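Local structure of UL37 (Suid herpesvirus 1, 4K70) at residues A[206-217]-A[296-306]; A[192-200]-A[334-342]. The protein is an inner tegument protein of the virus, probably controlling viral trafficking, and is represented here by its N-terminal half. One frame throughout, in Å; residues are numbered along the deposited sequence.

Interaction 1 of 2, residues A[206-217]-A[296-306]; sequences LKPLTRALFALT and ALLDPGAQAVH
The loop 296-306 runs beside the first turns of helix 208-223, Leu298 CA lying 6.3 Å from Thr210 CA. Asp299 meets the start of this helix with one carboxylate oxygen: OD2 takes the backbone N-H of Lys207 on its syn lone pair, at 2.9 Å and 162°, and the hydroxyl of Thr210 (OG1) on its anti lone pair, at 2.7 Å. Aspartate suits a helix N terminus, where its negative charge is probably favoured, and threonine adds a hydroxyl donor; Lys207 is the N-cap residue. The extended Lys207 side chain runs back along the loop, its NZ reaching Leu298 O at 3.0 Å from above the carbonyl plane. In this helical, strand-free protein a type I turn, Asp299 to Ala302, faces the helix with its first and last residues. A water accepts from Asp299 N and donates to Ala302 O and Thr210 OG1, tying the turn to the helix. Further along, branched Val305 offers CG2 to the centre of the Phe214 ring, a CH-pi contact 3.7 Å from the centroid, while Ala302 CB lies at the ring edge. Leu209 CD2 presses tightly on Leu298 CD2 at 3.5 Å, and Leu213 CD1 lies on CB of His306, a residue whose NE2 is hydrogen-bonded to Arg289 O.

Interaction 2 of 2, residues A[192-200]-A[334-342]; sequences LPLALAVRQ and LQVVEALVT. With NA (sodium ion), chain T.
Leu196 and Val341 meet at the heart of this helix pair, whose axes come within 9.2 Å and cross at -44°. The tight part is apolar. With CG1 anti to its backbone N (chi1 175°), Val341 sets that methyl on Leu196 CB at 3.6 Å and beside the backbone N of Ala197, whose short side chain lets the branched valine come close to the helix. Leu196 in turn lays CD1 between Glu338 CA and Val337 CG1, crossing the valine at about a right angle, 3.7 Å from CD1 to CG1. Leu192 and Val337 reach tip to tip, and Leu192 CD1 meets Leu334 CD1 at 3.8 Å. Rows four residues apart (Leu192 and Leu196; Val337 and Val341), with this crossing angle, are consistent with ridges-into-grooves packing. At the C-terminal end the buried Gln200 binds a sodium ion through its amide, which is probably turned over in the model; a water is a second partner of the ion. Toward the solvent the contact slackens: Glu338 is exposed and gives mainly its backbone and CB to Leu196. Thr342, partly exposed, turns its hydroxyl back on its own helix, OG1 donating to Glu338 O at 2.6 Å, an oxygen that also accepts the Thr342 backbone N-H. Helix 208-223 packs on Ala197 through Ile218, helix 144-149 on Ala195 through Val147, and helix 366-385 on Val337 through Val381.

Overall arrangement
After ten earlier helices, the chain reaches helix 191-201, which supplies the first half of interaction 2, and then turns into helix 208-223, which supplies that of interaction 1. It leaves through helices 229-240 and 260-271 and returns as the loop 296-306, closing interaction 1 after 78 intervening residues. Helix 333-342 then comes back to 192-200, so interaction 2 closes a longer loop of 133 residues with interaction 1 nested inside it. The two centres are 14 Å apart and the contacts touch: Phe214 CE1 packs on Val341 O and Ala302 CB on Thr342 O. Helices 191-201 and 208-223 are thereby tied to helix 333-342 and to the loop before helix 307-311.

Interaction 1 of 2, residues A[206-217]-A[296-306]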
ATOM      1  N   LEU A 206       5.957  -8.938 -30.082  1.00 35.28           N
ATOM      2  CA  LEU A 206       7.277  -9.107 -29.484  1.00 37.23           C
ATOM      3  C   LEU A 206       7.914 -10.380 -30.037  1.00 37.97           C
ATOM      4  O   LEU A 206       7.205 -11.317 -30.414  1.00 38.33           O
ATOM      5  CB  LEU A 206       7.160  -9.166 -27.953  1.00 33.00           C
ATOM      6  CG  LEU A 206       7.461  -7.902 -27.135  1.00 34.93           C
ATOM      7  CD1 LEU A 206       7.241  -6.621 -27.917  1.00 35.98           C
ATOM      8  CD2 LEU A 206       6.650  -7.873 -25.867  1.00 30.32           C
ATOM      9  N   LYS A 207       9.244 -10.420 -30.093  1.00 35.15           N
ATOM     10  CA  LYS A 207       9.934 -11.621 -30.566  1.00 34.19           C
ATOM     11  C   LYS A 207       9.742 -12.780 -29.596  1.00 33.20           C
ATOM     12  O   LYS A 207       9.561 -12.570 -28.394  1.00 33.99           O
ATOM     13  CB  LYS A 207      11.420 -11.349 -30.774  1.00 33.39           C
ATOM     14  CG  LYS A 207      11.699 -10.221 -31.749  1.00 34.38           C
ATOM     15  CD  LYS A 207      13.183  -9.932 -31.808  1.00 38.99           C
ATOM     16  CE  LYS A 207      13.474  -8.790 -32.773  1.00 38.42           C
ATOM     17  NZ  LYS A 207      14.938  -8.606 -32.912  1.00 42.08           N
ATOM     18  N   PRO A 208       9.770 -14.012 -30.124  1.00 33.34           N
ATOM     19  CA  PRO A 208       9.626 -15.219 -29.304  1.00 30.58           C
ATOM     20  C   PRO A 208      10.572 -15.220 -28.099  1.00 31.42           C
ATOM     21  O   PRO A 208      10.129 -15.529 -26.991  1.00 28.87           O
ATOM     22  CB  PRO A 208       9.991 -16.345 -30.274  1.00 30.96           C
ATOM     23  CG  PRO A 208       9.714 -15.792 -31.632  1.00 31.83           C
ATOM     24  CD  PRO A 208       9.964 -14.321 -31.555  1.00 33.41           C
ATOM     25  N   LEU A 209      11.845 -14.869 -28.300  1.00 30.54           N
ATOM     26  CA  LEU A 209      12.808 -14.868 -27.197  1.00 26.84           C
ATOM     27  C   LEU A 209      12.387 -13.922 -26.072  1.00 24.97           C
ATOM     28  O   LEU A 209      12.462 -14.269 -24.901  1.00 24.90           O
ATOM     29  CB  LEU A 209      14.210 -14.492 -27.687  1.00 29.29           C
ATOM     30  CG  LEU A 209      15.284 -14.424 -26.593  1.00 28.67           C
ATOM     31  CD1 LEU A 209      15.407 -15.775 -25.901  1.00 26.16           C
ATOM     32  CD2 LEU A 209      16.617 -13.987 -27.167  1.00 26.98           C
ATOM     33  N   THR A 210      11.962 -12.716 -26.436  1.00 26.16           N
ATOM     34  CA  THR A 210      11.523 -11.731 -25.458  1.00 26.01           C
ATOM     35  C   THR A 210      10.356 -12.292 -24.631  1.00 26.57           C
ATOM     36  O   THR A 210      10.337 -12.192 -23.401  1.00 26.54           O
ATOM     37  CB  THR A 210      11.092 -10.424 -26.159  1.00 27.58           C
ATOM     38  OG1 THR A 210      12.200  -9.878 -26.902  1.00 29.36           O
ATOM     39  CG2 THR A 210      10.612  -9.402 -25.151  1.00 26.46           C
ATOM     40  N   ARG A 211       9.389 -12.887 -25.321  1.00 25.73           N
ATOM     41  CA  ARG A 211       8.189 -13.406 -24.683  1.00 26.95           C
ATOM     42  C   ARG A 211       8.521 -14.556 -23.766  1.00 27.54           C
ATOM     43  O   ARG A 211       7.964 -14.654 -22.675  1.00 28.36           O
ATOM     44  CB  ARG A 211       7.165 -13.834 -25.737  1.00 25.94           C
ATOM     45  CG  ARG A 211       6.614 -12.652 -26.521  1.00 29.75           C
ATOM     46  CD  ARG A 211       5.730 -13.102 -27.667  1.00 33.43           C
ATOM     47  NE  ARG A 211       4.477 -13.670 -27.187  1.00 33.60           N
ATOM     48  CZ  ARG A 211       3.531 -14.159 -27.982  1.00 37.54           C
ATOM     49  NH1 ARG A 211       3.695 -14.149 -29.300  1.00 35.84           N
ATOM     50  NH2 ARG A 211       2.420 -14.647 -27.460  1.00 39.51           N
ATOM     51  N   ALA A 212       9.446 -15.414 -24.198  1.00 25.77           N
ATOM     52  CA  ALA A 212       9.910 -16.521 -23.364  1.00 24.51           C
ATOM     53  C   ALA A 212      10.578 -16.043 -22.066  1.00 26.86           C
ATOM     54  O   ALA A 212      10.359 -16.618 -20.999  1.00 28.38           O
ATOM     55  CB  ALA A 212      10.859 -17.422 -24.152  1.00 27.56           C
ATOM     56  N   LEU A 213      11.385 -14.991 -22.157  1.00 24.56           N
ATOM     57  CA  LEU A 213      12.117 -14.492 -20.991  1.00 22.46           C
ATOM     58  C   LEU A 213      11.143 -13.858 -19.994  1.00 25.07           C
ATOM     59  O   LEU A 213      11.251 -14.077 -18.794  1.00 25.57           O
ATOM     60  CB  LEU A 213      13.218 -13.505 -21.413  1.00 23.78           C
ATOM     61  CG  LEU A 213      14.399 -14.151 -22.147  1.00 22.76           C
ATOM     62  CD1 LEU A 213      15.394 -13.123 -22.777  1.00 20.22           C
ATOM     63  CD2 LEU A 213      15.123 -15.117 -21.201  1.00 21.27           C
ATOM     64  N   PHE A 214      10.176 -13.094 -20.504  1.00 27.73           N
ATOM     65  CA  PHE A 214       9.129 -12.537 -19.662  1.00 23.38           C
ATOM     66  C   PHE A 214       8.381 -13.627 -18.891  1.00 26.25           C
ATOM     67  O   PHE A 214       8.112 -13.468 -17.707  1.00 26.72           O
ATOM     68  CB  PHE A 214       8.147 -11.675 -20.470  1.00 26.93           C
ATOM     69  CG  PHE A 214       8.540 -10.226 -20.546  1.00 26.83           C
ATOM     70  CD1 PHE A 214       8.450  -9.412 -19.424  1.00 25.98           C
ATOM     71  CD2 PHE A 214       9.006  -9.681 -21.734  1.00 23.60           C
ATOM     72  CE1 PHE A 214       8.823  -8.075 -19.486  1.00 24.30           C
ATOM     73  CE2 PHE A 214       9.367  -8.340 -21.810  1.00 24.77           C
ATOM     74  CZ  PHE A 214       9.279  -7.538 -20.680  1.00 26.55           C
ATOM     75  N   ALA A 215       8.060 -14.729 -19.562  1.00 26.84           N
ATOM     76  CA  ALA A 215       7.393 -15.860 -18.905  1.00 30.79           C
ATOM     77  C   ALA A 215       8.213 -16.363 -17.729  1.00 28.32           C
ATOM     78  O   ALA A 215       7.663 -16.676 -16.671  1.00 28.44           O
ATOM     79  CB  ALA A 215       7.142 -16.993 -19.892  1.00 27.00           C
ATOM     80  N   LEU A 216       9.530 -16.430 -17.914  1.00 24.85           N
ATOM     81  CA  LEU A 216      10.415 -16.853 -16.839  1.00 27.78           C
ATOM     82  C   LEU A 216      10.405 -15.876 -15.682  1.00 26.75           C
ATOM     83  O   LEU A 216      10.391 -16.293 -14.524  1.00 27.86           O
ATOM     84  CB  LEU A 216      11.842 -17.072 -17.339  1.00 25.84           C
ATOM     85  CG  LEU A 216      11.983 -18.234 -18.324  1.00 28.23           C
ATOM     86  CD1 LEU A 216      13.461 -18.480 -18.680  1.00 24.25           C
ATOM     87  CD2 LEU A 216      11.340 -19.480 -17.736  1.00 28.01           C
ATOM     88  N   THR A 217      10.409 -14.578 -15.970  1.00 27.55           N
ATOM     89  CA  THR A 217      10.307 -13.607 -14.875  1.00 28.79           C
ATOM     90  C   THR A 217       9.010 -13.813 -14.076  1.00 26.90           C
ATOM     91  O   THR A 217       8.989 -13.664 -12.850  1.00 25.96           O
ATOM     92  CB  THR A 217      10.415 -12.130 -15.342  1.00 27.58           C
ATOM     93  OG1 THR A 217       9.223 -11.746 -16.050  1.00 24.52           O
ATOM     94  CG2 THR A 217      11.663 -11.903 -16.221  1.00 20.94           C
ATOM     95  N   ALA A 296      20.308  -7.342 -31.632  1.00 36.63           N
ATOM     96  CA  ALA A 296      19.453  -7.423 -32.809  1.00 38.56           C
ATOM     97  C   ALA A 296      18.440  -8.562 -32.714  1.00 39.19           C
ATOM     98  O   ALA A 296      17.452  -8.583 -33.447  1.00 38.43           O
ATOM     99  CB  ALA A 296      20.303  -7.571 -34.067  1.00 37.45           C
ATOM    100  N   LEU A 297      18.683  -9.512 -31.816  1.00 37.06           N
ATOM    101  CA  LEU A 297      17.759 -10.632 -31.623  1.00 36.94           C
ATOM    102  C   LEU A 297      16.747 -10.354 -30.513  1.00 38.95           C
ATOM    103  O   LEU A 297      15.967 -11.235 -30.135  1.00 36.95           O
ATOM    104  CB  LEU A 297      18.527 -11.922 -31.304  1.00 40.13           C
ATOM    105  CG  LEU A 297      19.148 -12.695 -32.472  1.00 40.91           C
ATOM    106  CD1 LEU A 297      19.306 -11.796 -33.671  1.00 38.63           C
ATOM    107  CD2 LEU A 297      20.494 -13.294 -32.070  1.00 38.19           C
ATOM    108  N   LEU A 298      16.773  -9.131 -29.989  1.00 35.73           N
ATOM    109  CA  LEU A 298      15.882  -8.735 -28.902  1.00 36.17           C
ATOM    110  C   LEU A 298      14.996  -7.577 -29.347  1.00 37.13           C
ATOM    111  O   LEU A 298      15.197  -7.005 -30.413  1.00 37.00           O
ATOM    112  CB  LEU A 298      16.695  -8.327 -27.667  1.00 32.13           C
ATOM    113  CG  LEU A 298      17.563  -9.410 -27.010  1.00 32.79           C
ATOM    114  CD1 LEU A 298      18.408  -8.810 -25.892  1.00 30.81           C
ATOM    115  CD2 LEU A 298      16.726 -10.578 -26.484  1.00 30.66           C
ATOM    116  N   ASP A 299      14.008  -7.233 -28.534  1.00 35.14           N
ATOM    117  CA  ASP A 299      13.187  -6.073 -28.838  1.00 33.23           C
ATOM    118  C   ASP A 299      13.809  -4.790 -28.288  1.00 32.15           C
ATOM    119  O   ASP A 299      14.277  -4.753 -27.148  1.00 33.54           O
ATOM    120  CB  ASP A 299      11.750  -6.279 -28.361  1.00 36.26           C
ATOM    121  CG  ASP A 299      11.002  -7.274 -29.223  1.00 35.78           C
ATOM    122  OD1 ASP A 299      10.518  -6.863 -30.299  1.00 39.03           O
ATOM    123  OD2 ASP A 299      10.912  -8.463 -28.837  1.00 34.06           O
ATOM    124  N   PRO A 300      13.826  -3.734 -29.110  1.00 32.56           N
ATOM    125  CA  PRO A 300      14.618  -2.539 -28.804  1.00 28.48           C
ATOM    126  C   PRO A 300      14.212  -1.892 -27.483  1.00 30.46           C
ATOM    127  O   PRO A 300      15.067  -1.344 -26.783  1.00 32.52           O
ATOM    128  CB  PRO A 300      14.323  -1.599 -29.984  1.00 33.04           C
ATOM    129  CG  PRO A 300      13.760  -2.479 -31.063  1.00 38.57           C
ATOM    130  CD  PRO A 300      13.049  -3.591 -30.354  1.00 35.57           C
ATOM    131  N   GLY A 301      12.927  -1.973 -27.143  1.00 30.14           N
ATOM    132  CA  GLY A 301      12.426  -1.388 -25.913  1.00 31.96           C
ATOM    133  C   GLY A 301      12.529  -2.287 -24.687  1.00 26.73           C
ATOM    134  O   GLY A 301      12.312  -1.820 -23.577  1.00 29.80           O
ATOM    135  N   ALA A 302      12.881  -3.557 -24.876  1.00 24.67           N
ATOM    136  CA  ALA A 302      12.912  -4.505 -23.764  1.00 25.44           C
ATOM    137  C   ALA A 302      14.148  -5.408 -23.724  1.00 26.87           C
ATOM    138  O   ALA A 302      14.021  -6.589 -23.411  1.00 26.98           O
ATOM    139  CB  ALA A 302      11.660  -5.371 -23.778  1.00 22.87           C
ATOM    140  N   GLN A 303      15.326  -4.866 -24.023  1.00 22.27           N
ATOM    141  CA  GLN A 303      16.542  -5.680 -24.073  1.00 25.57           C
ATOM    142  C   GLN A 303      16.925  -6.207 -22.695  1.00 23.42           C
ATOM    143  O   GLN A 303      17.474  -7.301 -22.575  1.00 25.83           O
ATOM    144  CB  GLN A 303      17.704  -4.887 -24.679  1.00 23.53           C
ATOM    145  CG  GLN A 303      17.494  -4.510 -26.149  1.00 27.50           C
ATOM    146  CD  GLN A 303      18.492  -3.477 -26.671  1.00 31.45           C
ATOM    147  OE1 GLN A 303      19.211  -2.842 -25.905  1.00 29.22           O
ATOM    148  NE2 GLN A 303      18.521  -3.301 -27.987  1.00 26.96           N
ATOM    149  N   ALA A 304      16.618  -5.428 -21.657  1.00 22.34           N
ATOM    150  CA  ALA A 304      16.992  -5.773 -20.296  1.00 21.57           C
ATOM    151  C   ALA A 304      16.320  -7.049 -19.800  1.00 24.87           C
ATOM    152  O   ALA A 304      16.752  -7.618 -18.787  1.00 22.91           O
ATOM    153  CB  ALA A 304      16.713  -4.622 -19.348  1.00 19.99           C
ATOM    154  N   VAL A 305      15.271  -7.503 -20.489  1.00 20.82           N
ATOM    155  CA  VAL A 305      14.622  -8.755 -20.093  1.00 19.88           C
ATOM    156  C   VAL A 305      15.573  -9.943 -20.308  1.00 22.75           C
ATOM    157  O   VAL A 305      15.396 -11.005 -19.709  1.00 21.48           O
ATOM    158  CB  VAL A 305      13.281  -8.999 -20.825  1.00 23.45           C
ATOM    159  CG1 VAL A 305      13.518  -9.645 -22.174  1.00 23.52           C
ATOM    160  CG2 VAL A 305      12.374  -9.882 -19.973  1.00 21.72           C
ATOM    161  N   HIS A 306      16.574  -9.758 -21.171  1.00 19.95           N
ATOM    162  CA  HIS A 306      17.685 -10.705 -21.282  1.00 20.66           C
ATOM    163  C   HIS A 306      18.736 -10.168 -20.317  1.00 20.96           C
ATOM    164  O   HIS A 306      19.667  -9.480 -20.712  1.00 21.85           O
ATOM    165  CB  HIS A 306      18.198 -10.720 -22.726  1.00 19.67           C
ATOM    166  CG  HIS A 306      19.365 -11.634 -22.961  1.00 25.71           C
ATOM    167  ND1 HIS A 306      19.855 -12.483 -22.001  1.00 25.63           N
ATOM    168  CD2 HIS A 306      20.133 -11.821 -24.064  1.00 28.35           C
ATOM    169  CE1 HIS A 306      20.882 -13.159 -22.496  1.00 27.64           C
ATOM    170  NE2 HIS A 306      21.067 -12.780 -23.743  1.00 28.73           N
TER
HETATM  171  O   HOH W   1      13.826  -8.171 -25.692  1.00 30.16           O

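Interaction 2 of 2, residues A[192-200]-A[334-342]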
ATOM      1  N   LEU A 192       0.027  -5.724  -9.949  1.00 26.16           N
ATOM      2  CA  LEU A 192       0.302  -4.844 -11.090  1.00 25.66           C
ATOM      3  C   LEU A 192       1.502  -5.315 -11.947  1.00 22.97           C
ATOM      4  O   LEU A 192       1.371  -5.486 -13.158  1.00 23.73           O
ATOM      5  CB  LEU A 192       0.462  -3.391 -10.629  1.00 20.49           C
ATOM      6  CG  LEU A 192       0.925  -2.382 -11.692  1.00 26.94           C
ATOM      7  CD1 LEU A 192      -0.063  -2.316 -12.846  1.00 21.38           C
ATOM      8  CD2 LEU A 192       1.146  -1.010 -11.062  1.00 22.07           C
ATOM      9  N   PRO A 193       2.666  -5.545 -11.319  1.00 22.20           N
ATOM     10  CA  PRO A 193       3.848  -6.032 -12.053  1.00 24.10           C
ATOM     11  C   PRO A 193       3.607  -7.380 -12.736  1.00 27.98           C
ATOM     12  O   PRO A 193       4.178  -7.656 -13.792  1.00 22.73           O
ATOM     13  CB  PRO A 193       4.894  -6.226 -10.953  1.00 27.85           C
ATOM     14  CG  PRO A 193       4.468  -5.344  -9.848  1.00 28.31           C
ATOM     15  CD  PRO A 193       2.973  -5.220  -9.919  1.00 22.89           C
ATOM     16  N   LEU A 194       2.789  -8.227 -12.116  1.00 27.02           N
ATOM     17  CA  LEU A 194       2.428  -9.504 -12.714  1.00 25.86           C
ATOM     18  C   LEU A 194       1.583  -9.285 -13.966  1.00 24.88           C
ATOM     19  O   LEU A 194       1.875  -9.855 -15.015  1.00 26.74           O
ATOM     20  CB  LEU A 194       1.682 -10.402 -11.701  1.00 24.10           C
ATOM     21  CG  LEU A 194       1.001 -11.633 -12.296  1.00 28.03           C
ATOM     22  CD1 LEU A 194       2.006 -12.507 -13.019  1.00 27.19           C
ATOM     23  CD2 LEU A 194       0.256 -12.446 -11.218  1.00 28.32           C
ATOM     24  N   ALA A 195       0.528  -8.477 -13.847  1.00 25.69           N
ATOM     25  CA  ALA A 195      -0.320  -8.132 -14.993  1.00 27.11           C
ATOM     26  C   ALA A 195       0.489  -7.494 -16.133  1.00 28.24           C
ATOM     27  O   ALA A 195       0.299  -7.814 -17.313  1.00 27.25           O
ATOM     28  CB  ALA A 195      -1.443  -7.188 -14.563  1.00 24.90           C
ATOM     29  N   LEU A 196       1.377  -6.576 -15.777  1.00 21.53           N
ATOM     30  CA  LEU A 196       2.236  -5.942 -16.785  1.00 24.06           C
ATOM     31  C   LEU A 196       3.142  -6.950 -17.494  1.00 28.15           C
ATOM     32  O   LEU A 196       3.314  -6.876 -18.709  1.00 27.20           O
ATOM     33  CB  LEU A 196       3.053  -4.808 -16.168  1.00 19.99           C
ATOM     34  CG  LEU A 196       2.216  -3.583 -15.771  1.00 28.63           C
ATOM     35  CD1 LEU A 196       2.994  -2.607 -14.899  1.00 25.02           C
ATOM     36  CD2 LEU A 196       1.657  -2.891 -17.003  1.00 28.02           C
ATOM     37  N   ALA A 197       3.718  -7.897 -16.749  1.00 22.57           N
ATOM     38  CA  ALA A 197       4.584  -8.886 -17.383  1.00 22.82           C
ATOM     39  C   ALA A 197       3.790  -9.831 -18.286  1.00 24.84           C
ATOM     40  O   ALA A 197       4.250 -10.224 -19.364  1.00 26.11           O
ATOM     41  CB  ALA A 197       5.387  -9.673 -16.335  1.00 24.83           C
ATOM     42  N   VAL A 198       2.598 -10.212 -17.833  1.00 27.88           N
ATOM     43  CA  VAL A 198       1.714 -11.047 -18.637  1.00 27.80           C
ATOM     44  C   VAL A 198       1.395 -10.385 -19.969  1.00 26.64           C
ATOM     45  O   VAL A 198       1.407 -11.039 -21.009  1.00 28.21           O
ATOM     46  CB  VAL A 198       0.405 -11.399 -17.889  1.00 27.97           C
ATOM     47  CG1 VAL A 198      -0.517 -12.228 -18.780  1.00 30.90           C
ATOM     48  CG2 VAL A 198       0.720 -12.156 -16.613  1.00 28.80           C
ATOM     49  N   ARG A 199       1.120  -9.085 -19.951  1.00 25.91           N
ATOM     50  CA  ARG A 199       0.849  -8.393 -21.201  1.00 30.46           C
ATOM     51  C   ARG A 199       1.990  -8.509 -22.205  1.00 30.64           C
ATOM     52  O   ARG A 199       1.744  -8.654 -23.403  1.00 32.91           O
ATOM     53  CB  ARG A 199       0.468  -6.938 -20.952  1.00 31.26           C
ATOM     54  CG  ARG A 199      -0.913  -6.845 -20.352  1.00 37.83           C
ATOM     55  CD  ARG A 199      -1.567  -5.498 -20.550  1.00 44.43           C
ATOM     56  NE  ARG A 199      -2.959  -5.569 -20.111  1.00 49.27           N
ATOM     57  CZ  ARG A 199      -3.762  -4.517 -19.979  1.00 49.96           C
ATOM     58  NH1 ARG A 199      -3.309  -3.299 -20.252  1.00 51.99           N
ATOM     59  NH2 ARG A 199      -5.016  -4.686 -19.571  1.00 51.79           N
ATOM     60  N   GLN A 200       3.232  -8.465 -21.722  1.00 31.81           N
ATOM     61  CA  GLN A 200       4.398  -8.613 -22.601  1.00 26.97           C
ATOM     62  C   GLN A 200       4.547 -10.049 -23.091  1.00 27.58           C
ATOM     63  O   GLN A 200       4.858 -10.286 -24.254  1.00 28.92           O
ATOM     64  CB  GLN A 200       5.682  -8.186 -21.881  1.00 29.54           C
ATOM     65  CG  GLN A 200       5.715  -6.713 -21.483  1.00 31.85           C
ATOM     66  CD  GLN A 200       5.607  -5.792 -22.679  1.00 35.25           C
ATOM     67  OE1 GLN A 200       4.578  -5.739 -23.349  1.00 43.51           O
ATOM     68  NE2 GLN A 200       6.679  -5.062 -22.959  1.00 42.82           N
ATOM     69  N   LEU A 334       1.560   3.936 -11.494  1.00 18.25           N
ATOM     70  CA  LEU A 334       1.242   3.125 -12.665  1.00 20.21           C
ATOM     71  C   LEU A 334       2.228   3.434 -13.776  1.00 25.44           C
ATOM     72  O   LEU A 334       2.786   2.538 -14.396  1.00 26.44           O
ATOM     73  CB  LEU A 334      -0.190   3.364 -13.156  1.00 22.23           C
ATOM     74  CG  LEU A 334      -0.493   2.667 -14.488  1.00 26.61           C
ATOM     75  CD1 LEU A 334      -0.178   1.164 -14.438  1.00 26.83           C
ATOM     76  CD2 LEU A 334      -1.930   2.891 -14.918  1.00 30.30           C
ATOM     77  N   GLN A 335       2.445   4.720 -14.018  1.00 24.21           N
ATOM     78  CA  GLN A 335       3.334   5.142 -15.090  1.00 23.47           C
ATOM     79  C   GLN A 335       4.739   4.567 -14.951  1.00 21.46           C
ATOM     80  O   GLN A 335       5.299   4.034 -15.911  1.00 20.77           O
ATOM     81  CB  GLN A 335       3.384   6.671 -15.148  1.00 23.45           C
ATOM     82  CG  GLN A 335       2.056   7.286 -15.598  1.00 30.60           C
ATOM     83  CD  GLN A 335       2.032   8.806 -15.485  1.00 35.08           C
ATOM     84  OE1 GLN A 335       3.070   9.446 -15.357  1.00 29.46           O
ATOM     85  NE2 GLN A 335       0.836   9.385 -15.523  1.00 38.12           N
ATOM     86  N   VAL A 336       5.312   4.673 -13.761  1.00 19.75           N
ATOM     87  CA  VAL A 336       6.700   4.281 -13.601  1.00 20.29           C
ATOM     88  C   VAL A 336       6.822   2.750 -13.624  1.00 22.09           C
ATOM     89  O   VAL A 336       7.723   2.213 -14.258  1.00 21.51           O
ATOM     90  CB  VAL A 336       7.356   4.903 -12.333  1.00 20.66           C
ATOM     91  CG1 VAL A 336       6.698   4.374 -11.059  1.00 22.72           C
ATOM     92  CG2 VAL A 336       8.873   4.611 -12.312  1.00 20.39           C
ATOM     93  N   VAL A 337       5.900   2.051 -12.963  1.00 19.18           N
ATOM     94  CA  VAL A 337       5.937   0.590 -12.970  1.00 19.39           C
ATOM     95  C   VAL A 337       5.689   0.028 -14.366  1.00 20.56           C
ATOM     96  O   VAL A 337       6.304  -0.950 -14.759  1.00 19.08           O
ATOM     97  CB  VAL A 337       4.927  -0.010 -11.982  1.00 21.06           C
ATOM     98  CG1 VAL A 337       5.003  -1.528 -12.032  1.00 19.45           C
ATOM     99  CG2 VAL A 337       5.211   0.509 -10.585  1.00 19.83           C
ATOM    100  N   GLU A 338       4.801   0.659 -15.127  1.00 20.37           N
ATOM    101  CA  GLU A 338       4.590   0.226 -16.511  1.00 22.97           C
ATOM    102  C   GLU A 338       5.854   0.424 -17.353  1.00 24.49           C
ATOM    103  O   GLU A 338       6.186  -0.402 -18.204  1.00 23.92           O
ATOM    104  CB  GLU A 338       3.414   0.975 -17.155  1.00 25.88           C
ATOM    105  CG  GLU A 338       3.283   0.690 -18.651  1.00 30.59           C
ATOM    106  CD  GLU A 338       1.930   1.095 -19.213  1.00 46.27           C
ATOM    107  OE1 GLU A 338       1.122   1.672 -18.453  1.00 48.30           O
ATOM    108  OE2 GLU A 338       1.671   0.829 -20.409  1.00 55.70           O
ATOM    109  N   ALA A 339       6.558   1.522 -17.109  1.00 21.07           N
ATOM    110  CA  ALA A 339       7.778   1.813 -17.847  1.00 22.86           C
ATOM    111  C   ALA A 339       8.835   0.777 -17.516  1.00 24.84           C
ATOM    112  O   ALA A 339       9.537   0.289 -18.411  1.00 23.81           O
ATOM    113  CB  ALA A 339       8.283   3.201 -17.510  1.00 24.52           C
ATOM    114  N   LEU A 340       8.948   0.440 -16.234  1.00 22.06           N
ATOM    115  CA  LEU A 340       9.992  -0.486 -15.792  1.00 21.15           C
ATOM    116  C   LEU A 340       9.753  -1.883 -16.325  1.00 21.40           C
ATOM    117  O   LEU A 340      10.606  -2.454 -16.985  1.00 23.28           O
ATOM    118  CB  LEU A 340      10.061  -0.523 -14.270  1.00 22.23           C
ATOM    119  CG  LEU A 340      10.629   0.747 -13.639  1.00 24.00           C
ATOM    120  CD1 LEU A 340      10.292   0.804 -12.157  1.00 19.23           C
ATOM    121  CD2 LEU A 340      12.139   0.780 -13.844  1.00 19.37           C
ATOM    122  N   VAL A 341       8.584  -2.438 -16.024  1.00 21.65           N
ATOM    123  CA  VAL A 341       8.292  -3.826 -16.347  1.00 21.58           C
ATOM    124  C   VAL A 341       8.251  -4.079 -17.855  1.00 22.12           C
ATOM    125  O   VAL A 341       8.740  -5.098 -18.333  1.00 22.07           O
ATOM    126  CB  VAL A 341       6.947  -4.265 -15.706  1.00 21.92           C
ATOM    127  CG1 VAL A 341       6.594  -5.673 -16.144  1.00 21.08           C
ATOM    128  CG2 VAL A 341       7.024  -4.139 -14.174  1.00 20.19           C
ATOM    129  N   THR A 342       7.646  -3.146 -18.590  1.00 22.86           N
ATOM    130  CA  THR A 342       7.588  -3.209 -20.050  1.00 26.21           C
ATOM    131  C   THR A 342       8.986  -3.309 -20.666  1.00 24.63           C
ATOM    132  O   THR A 342       9.176  -3.996 -21.676  1.00 25.56           O
ATOM    133  CB  THR A 342       6.835  -1.973 -20.640  1.00 24.88           C
ATOM    134  OG1 THR A 342       5.501  -1.948 -20.130  1.00 32.10           O
ATOM    135  CG2 THR A 342       6.761  -2.048 -22.141  1.00 32.08           C
TER
HETATM  136 NA    NA T1018       8.277  -5.316 -24.497  1.00 47.21          NA
HETATM  137  O   HOH W   2       8.855  -3.279 -25.770  1.00 38.94           O